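Local coordinates for uncharacterized protein (Bacteroides eggerthii, PDB 4FTD), which is of unknown function but, as a six-bladed beta-propeller joined to an immunoglobulin-like domain, may take part in carbohydrate metabolism, at residues L64-D76 and E85-R97. Residues are numbered along the deposited sequence; the frame is centred on the assembly and turned at random.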
loop_
_atom_site.group_PDB
_atom_site.type_symbol
_atom_site.label_atom_id
_atom_site.label_comp_id
_atom_site.label_asym_id
_atom_site.label_seq_id
_atom_site.Cartn_x
_atom_site.Cartn_y
_atom_site.Cartn_z
ATOM N N LEU A 64 40.318 33.269 0.936
ATOM C CA LEU A 64 40.802 33.491 -0.424
ATOM C C LEU A 64 42.318 33.279 -0.473
ATOM O O LEU A 64 42.947 33.006 0.545
ATOM C CB LEU A 64 40.486 34.938 -0.828
ATOM C CG LEU A 64 39.009 35.350 -0.822
ATOM C CD1 LEU A 64 38.809 36.859 -0.834
ATOM C CD2 LEU A 64 38.350 34.717 -2.027
ATOM N N SER A 65 42.890 33.374 -1.670
ATOM C CA SER A 65 44.344 33.322 -1.868
ATOM C C SER A 65 44.920 34.669 -1.411
ATOM O O SER A 65 44.212 35.694 -1.463
ATOM C CB SER A 65 44.636 33.113 -3.349
ATOM O OG SER A 65 44.045 31.915 -3.823
ATOM N N GLU A 66 46.190 34.678 -0.977
ATOM C CA GLU A 66 46.866 35.912 -0.520
ATOM C C GLU A 66 46.599 37.028 -1.541
ATOM O O GLU A 66 46.789 36.837 -2.730
ATOM C CB GLU A 66 48.395 35.694 -0.279
ATOM N N GLY A 67 46.073 38.158 -1.079
ATOM C CA GLY A 67 45.769 39.311 -1.937
ATOM C C GLY A 67 44.408 39.420 -2.626
ATOM O O GLY A 67 44.108 40.475 -3.199
ATOM N N ALA A 68 43.607 38.353 -2.634
ATOM C CA ALA A 68 42.307 38.362 -3.344
ATOM C C ALA A 68 41.207 38.943 -2.446
ATOM O O ALA A 68 41.230 38.723 -1.258
ATOM C CB ALA A 68 41.946 36.962 -3.805
ATOM N N ALA A 69 40.271 39.691 -3.031
ATOM C CA ALA A 69 39.130 40.306 -2.329
ATOM C C ALA A 69 37.808 39.823 -2.939
ATOM O O ALA A 69 37.739 39.629 -4.149
ATOM C CB ALA A 69 39.192 41.830 -2.451
ATOM N N LEU A 70 36.777 39.622 -2.108
ATOM C CA LEU A 70 35.406 39.464 -2.584
ATOM C C LEU A 70 34.918 40.825 -3.139
ATOM O O LEU A 70 35.274 41.902 -2.620
ATOM C CB LEU A 70 34.458 39.048 -1.438
ATOM C CG LEU A 70 34.662 37.741 -0.659
ATOM C CD1 LEU A 70 33.814 37.784 0.613
ATOM C CD2 LEU A 70 34.328 36.513 -1.493
ATOM N N GLN A 71 34.132 40.797 -4.213
ATOM C CA GLN A 71 33.427 42.017 -4.655
ATOM C C GLN A 71 32.593 42.593 -3.517
ATOM O O GLN A 71 32.537 43.795 -3.326
ATOM C CB GLN A 71 32.408 41.723 -5.757
ATOM C CG GLN A 71 32.945 41.423 -7.123
ATOM C CD GLN A 71 33.236 42.665 -7.910
ATOM O OE1 GLN A 71 34.119 43.446 -7.554
ATOM N NE2 GLN A 71 32.503 42.853 -9.005
ATOM N N SER A 72 31.882 41.712 -2.813
ATOM C CA SER A 72 30.950 42.114 -1.765
ATOM C C SER A 72 30.812 40.961 -0.765
ATOM O O SER A 72 31.039 39.814 -1.125
ATOM C CB SER A 72 29.559 42.382 -2.376
ATOM O OG SER A 72 28.629 42.788 -1.362
ATOM N N GLU A 73 30.432 41.299 0.462
ATOM C CA GLU A 73 30.186 40.328 1.536
ATOM C C GLU A 73 28.725 40.032 1.691
ATOM O O GLU A 73 28.382 39.267 2.590
ATOM C CB GLU A 73 30.679 40.876 2.906
ATOM C CG GLU A 73 32.165 41.085 3.020
ATOM C CD GLU A 73 32.640 41.220 4.463
ATOM O OE1 GLU A 73 31.930 41.705 5.396
ATOM O OE2 GLU A 73 33.774 40.796 4.675
ATOM N N VAL A 74 27.868 40.701 0.901
ATOM C CA VAL A 74 26.412 40.584 0.998
ATOM C C VAL A 74 25.911 40.250 -0.389
ATOM O O VAL A 74 26.367 40.843 -1.339
ATOM C CB VAL A 74 25.715 41.865 1.514
ATOM C CG1 VAL A 74 24.222 41.577 1.747
ATOM C CG2 VAL A 74 26.359 42.299 2.804
HETATM N N MSE A 75 25.016 39.284 -0.514
HETATM C CA MSE A 75 24.525 38.873 -1.840
HETATM C C MSE A 75 23.000 38.779 -1.837
HETATM O O MSE A 75 22.403 38.359 -0.846
HETATM C CB MSE A 75 25.147 37.518 -2.211
HETATM C CG MSE A 75 26.662 37.618 -2.413
HETATM SE SE MSE A 75 27.446 35.922 -2.964
HETATM C CE MSE A 75 26.900 35.979 -4.956
ATOM N N ASP A 76 22.386 39.144 -2.956
ATOM C CA ASP A 76 20.927 39.162 -3.099
ATOM C C ASP A 76 20.480 37.915 -3.862
ATOM O O ASP A 76 20.674 37.808 -5.084
ATOM C CB ASP A 76 20.498 40.434 -3.841
ATOM C CG ASP A 76 18.969 40.574 -3.967
ATOM O OD1 ASP A 76 18.188 39.696 -3.534
ATOM O OD2 ASP A 76 18.554 41.592 -4.538
ATOM N N GLU A 85 15.499 27.500 -6.255
ATOM C CA GLU A 85 16.926 27.778 -6.385
ATOM C C GLU A 85 17.237 29.013 -7.231
ATOM O O GLU A 85 16.432 29.447 -8.054
ATOM C CB GLU A 85 17.691 26.566 -6.906
ATOM C CG GLU A 85 17.494 26.229 -8.364
ATOM C CD GLU A 85 18.357 25.057 -8.779
ATOM O OE1 GLU A 85 18.202 23.966 -8.185
ATOM O OE2 GLU A 85 19.195 25.232 -9.695
ATOM N N LYS A 86 18.423 29.571 -6.989
ATOM C CA LYS A 86 18.919 30.730 -7.707
ATOM C C LYS A 86 20.442 30.687 -7.710
ATOM O O LYS A 86 21.048 30.398 -6.685
ATOM C CB LYS A 86 18.412 32.024 -7.036
ATOM C CG LYS A 86 18.856 33.287 -7.754
ATOM C CD LYS A 86 18.152 34.553 -7.301
ATOM C CE LYS A 86 18.750 35.760 -8.025
ATOM N NZ LYS A 86 17.829 36.916 -8.185
ATOM N N THR A 87 21.040 30.993 -8.859
ATOM C CA THR A 87 22.499 31.090 -9.039
ATOM C C THR A 87 22.857 32.569 -9.289
ATOM O O THR A 87 22.096 33.286 -9.913
ATOM C CB THR A 87 22.962 30.220 -10.214
ATOM O OG1 THR A 87 22.610 28.864 -9.936
ATOM C CG2 THR A 87 24.466 30.278 -10.421
ATOM N N GLN A 88 23.977 33.010 -8.726
ATOM C CA GLN A 88 24.558 34.360 -8.865
ATOM C C GLN A 88 26.086 34.137 -9.051
ATOM O O GLN A 88 26.633 33.128 -8.601
ATOM C CB GLN A 88 24.439 35.207 -7.581
ATOM C CG GLN A 88 23.060 35.603 -7.096
ATOM C CD GLN A 88 22.485 36.713 -7.933
ATOM O OE1 GLN A 88 22.011 36.478 -9.029
ATOM N NE2 GLN A 88 22.539 37.928 -7.428
ATOM N N VAL A 89 26.760 35.106 -9.663
ATOM C CA VAL A 89 28.202 35.079 -9.845
ATOM C C VAL A 89 28.855 35.588 -8.564
ATOM O O VAL A 89 28.458 36.611 -8.039
ATOM C CB VAL A 89 28.657 35.919 -11.073
ATOM C CG1 VAL A 89 30.158 36.078 -11.074
ATOM C CG2 VAL A 89 28.229 35.241 -12.376
ATOM N N LEU A 90 29.792 34.816 -8.018
ATOM C CA LEU A 90 30.650 35.278 -6.940
ATOM C C LEU A 90 31.999 35.531 -7.584
ATOM O O LEU A 90 32.646 34.592 -8.072
ATOM C CB LEU A 90 30.814 34.259 -5.823
ATOM C CG LEU A 90 31.728 34.686 -4.665
ATOM C CD1 LEU A 90 31.138 34.313 -3.339
ATOM C CD2 LEU A 90 33.111 34.054 -4.783
ATOM N N ARG A 91 32.413 36.798 -7.590
ATOM C CA ARG A 91 33.664 37.225 -8.186
ATOM C C ARG A 91 34.760 37.500 -7.134
ATOM O O ARG A 91 34.528 38.208 -6.168
ATOM C CB ARG A 91 33.428 38.444 -9.079
ATOM C CG ARG A 91 34.683 39.093 -9.672
ATOM C CD ARG A 91 34.365 40.113 -10.752
ATOM N NE ARG A 91 33.650 39.480 -11.855
ATOM C CZ ARG A 91 33.023 40.112 -12.839
ATOM N NH1 ARG A 91 33.005 41.439 -12.912
ATOM N NH2 ARG A 91 32.412 39.394 -13.779
ATOM N N ILE A 92 35.935 36.902 -7.334
ATOM C CA ILE A 92 37.097 37.207 -6.508
ATOM C C ILE A 92 38.112 37.947 -7.397
ATOM O O ILE A 92 38.264 37.643 -8.601
ATOM C CB ILE A 92 37.591 35.978 -5.733
ATOM C CG1 ILE A 92 38.217 34.973 -6.657
ATOM C CG2 ILE A 92 36.418 35.330 -4.941
ATOM C CD1 ILE A 92 39.035 33.979 -5.884
ATOM N N ILE A 93 38.748 38.965 -6.833
ATOM C CA ILE A 93 39.569 39.884 -7.618
ATOM C C ILE A 93 40.831 40.170 -6.874
ATOM O O ILE A 93 40.837 40.200 -5.647
ATOM C CB ILE A 93 38.906 41.280 -7.788
ATOM C CG1 ILE A 93 37.511 41.197 -8.370
ATOM C CG2 ILE A 93 39.708 42.214 -8.699
ATOM C CD1 ILE A 93 36.822 42.551 -8.397
ATOM N N ASN A 94 41.888 40.410 -7.633
ATOM C CA ASN A 94 43.080 41.036 -7.095
ATOM C C ASN A 94 43.720 42.134 -8.021
ATOM O O ASN A 94 43.061 42.706 -8.922
ATOM C CB ASN A 94 44.017 39.957 -6.605
ATOM C CG ASN A 94 44.489 39.094 -7.684
ATOM O OD1 ASN A 94 44.940 39.576 -8.720
ATOM N ND2 ASN A 94 44.387 37.789 -7.463
ATOM N N HIS A 95 44.984 42.443 -7.773
ATOM C CA HIS A 95 45.666 43.537 -8.449
ATOM C C HIS A 95 45.431 43.572 -9.967
ATOM O O HIS A 95 45.436 44.642 -10.597
ATOM C CB HIS A 95 47.184 43.661 -8.054
ATOM C CG HIS A 95 48.005 42.401 -8.193
ATOM N ND1 HIS A 95 47.852 41.304 -7.367
ATOM C CD2 HIS A 95 49.055 42.110 -9.005
ATOM C CE1 HIS A 95 48.736 40.375 -7.696
ATOM N NE2 HIS A 95 49.479 40.839 -8.685
ATOM N N ASN A 96 45.249 42.413 -10.561
ATOM C CA ASN A 96 44.973 42.396 -11.975
ATOM C C ASN A 96 44.329 41.108 -12.512
ATOM O O ASN A 96 44.370 40.862 -13.709
ATOM C CB ASN A 96 46.265 42.717 -12.721
ATOM C CG ASN A 96 47.306 41.656 -12.540
ATOM O OD1 ASN A 96 47.138 40.719 -11.758
ATOM N ND2 ASN A 96 48.370 41.777 -13.269
ATOM N N ARG A 97 43.786 40.288 -11.629
ATOM C CA ARG A 97 43.173 39.026 -12.047
ATOM C C ARG A 97 41.866 38.951 -11.374
ATOM O O ARG A 97 41.687 39.551 -10.329
ATOM C CB ARG A 97 43.995 37.827 -11.574
ATOM C CG ARG A 97 45.414 37.827 -12.089
ATOM C CD ARG A 97 46.175 36.575 -11.699
ATOM N NE ARG A 97 46.774 36.050 -12.914
ATOM C CZ ARG A 97 46.106 35.380 -13.852
ATOM N NH1 ARG A 97 44.806 35.105 -13.715
ATOM N NH2 ARG A 97 46.747 34.977 -14.943
HETATM O O HOH W 1 45.100 35.787 -5.305
HETATM O O HOH W 2 31.858 38.778 -4.260
HETATM O O HOH W 3 24.304 38.973 -5.769
#
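Q71 runs alongside R91, the two side chains pointing the same way. CB is near the carbonyl O of R91; CG rests on R91 CB at 3.6 Å. A bend at chi2 (-84°) then swings the amide across the strand: CD reaches I93 CD1 at 3.6 Å, OE1 is modelled so close to that same methyl that its exact placing is doubtful, and NE2 lies beside R91 CD. The amide plane of Q71 is turned 30° from the plane of the R91 guanidinium, which is itself held by D100, to which NE makes a salt bridge.

Underneath, the backbones join. A69 N gives a nearly straight bond to I93 O (2.7 Å), I93 N returns one to A69 O (2.9 Å), and Q71 N makes a longer one to R91 O. This short antiparallel pairing sets strand 69-70 at the edge of the sheet in the immunoglobulin-like domain, next to strand 85-93. From Q71 onward the chain leaves that edge, and strand 74-75 pairs instead with 58-64, at the other end of the strand order, so the segment bridges the two edges of a sandwich-like fold.

Between them is apolar packing. L64 CD2 meets I92 CG2 at 3.5 Å, L70 CD2 lies loosely against L90 CD2 and I92 CG2, and L90 runs on to I60, L17 and I20. M75 crosses L90 at about a right angle, SE 4.0 Å from L90 CD1; its chi3 of 78° turns CE onto Q88 CB and V89 O. Q88 NE2 donates to a water at 2.6 Å, which also accepts a weak bond from D76 N. The same NE2 comes to 3.0 Å from D76 O, at an angle too poor for a hydrogen bond. With an alanine here the contact to M75 CE would remain, but that water would probably lose its amide donor and a gap would open beside D76 O.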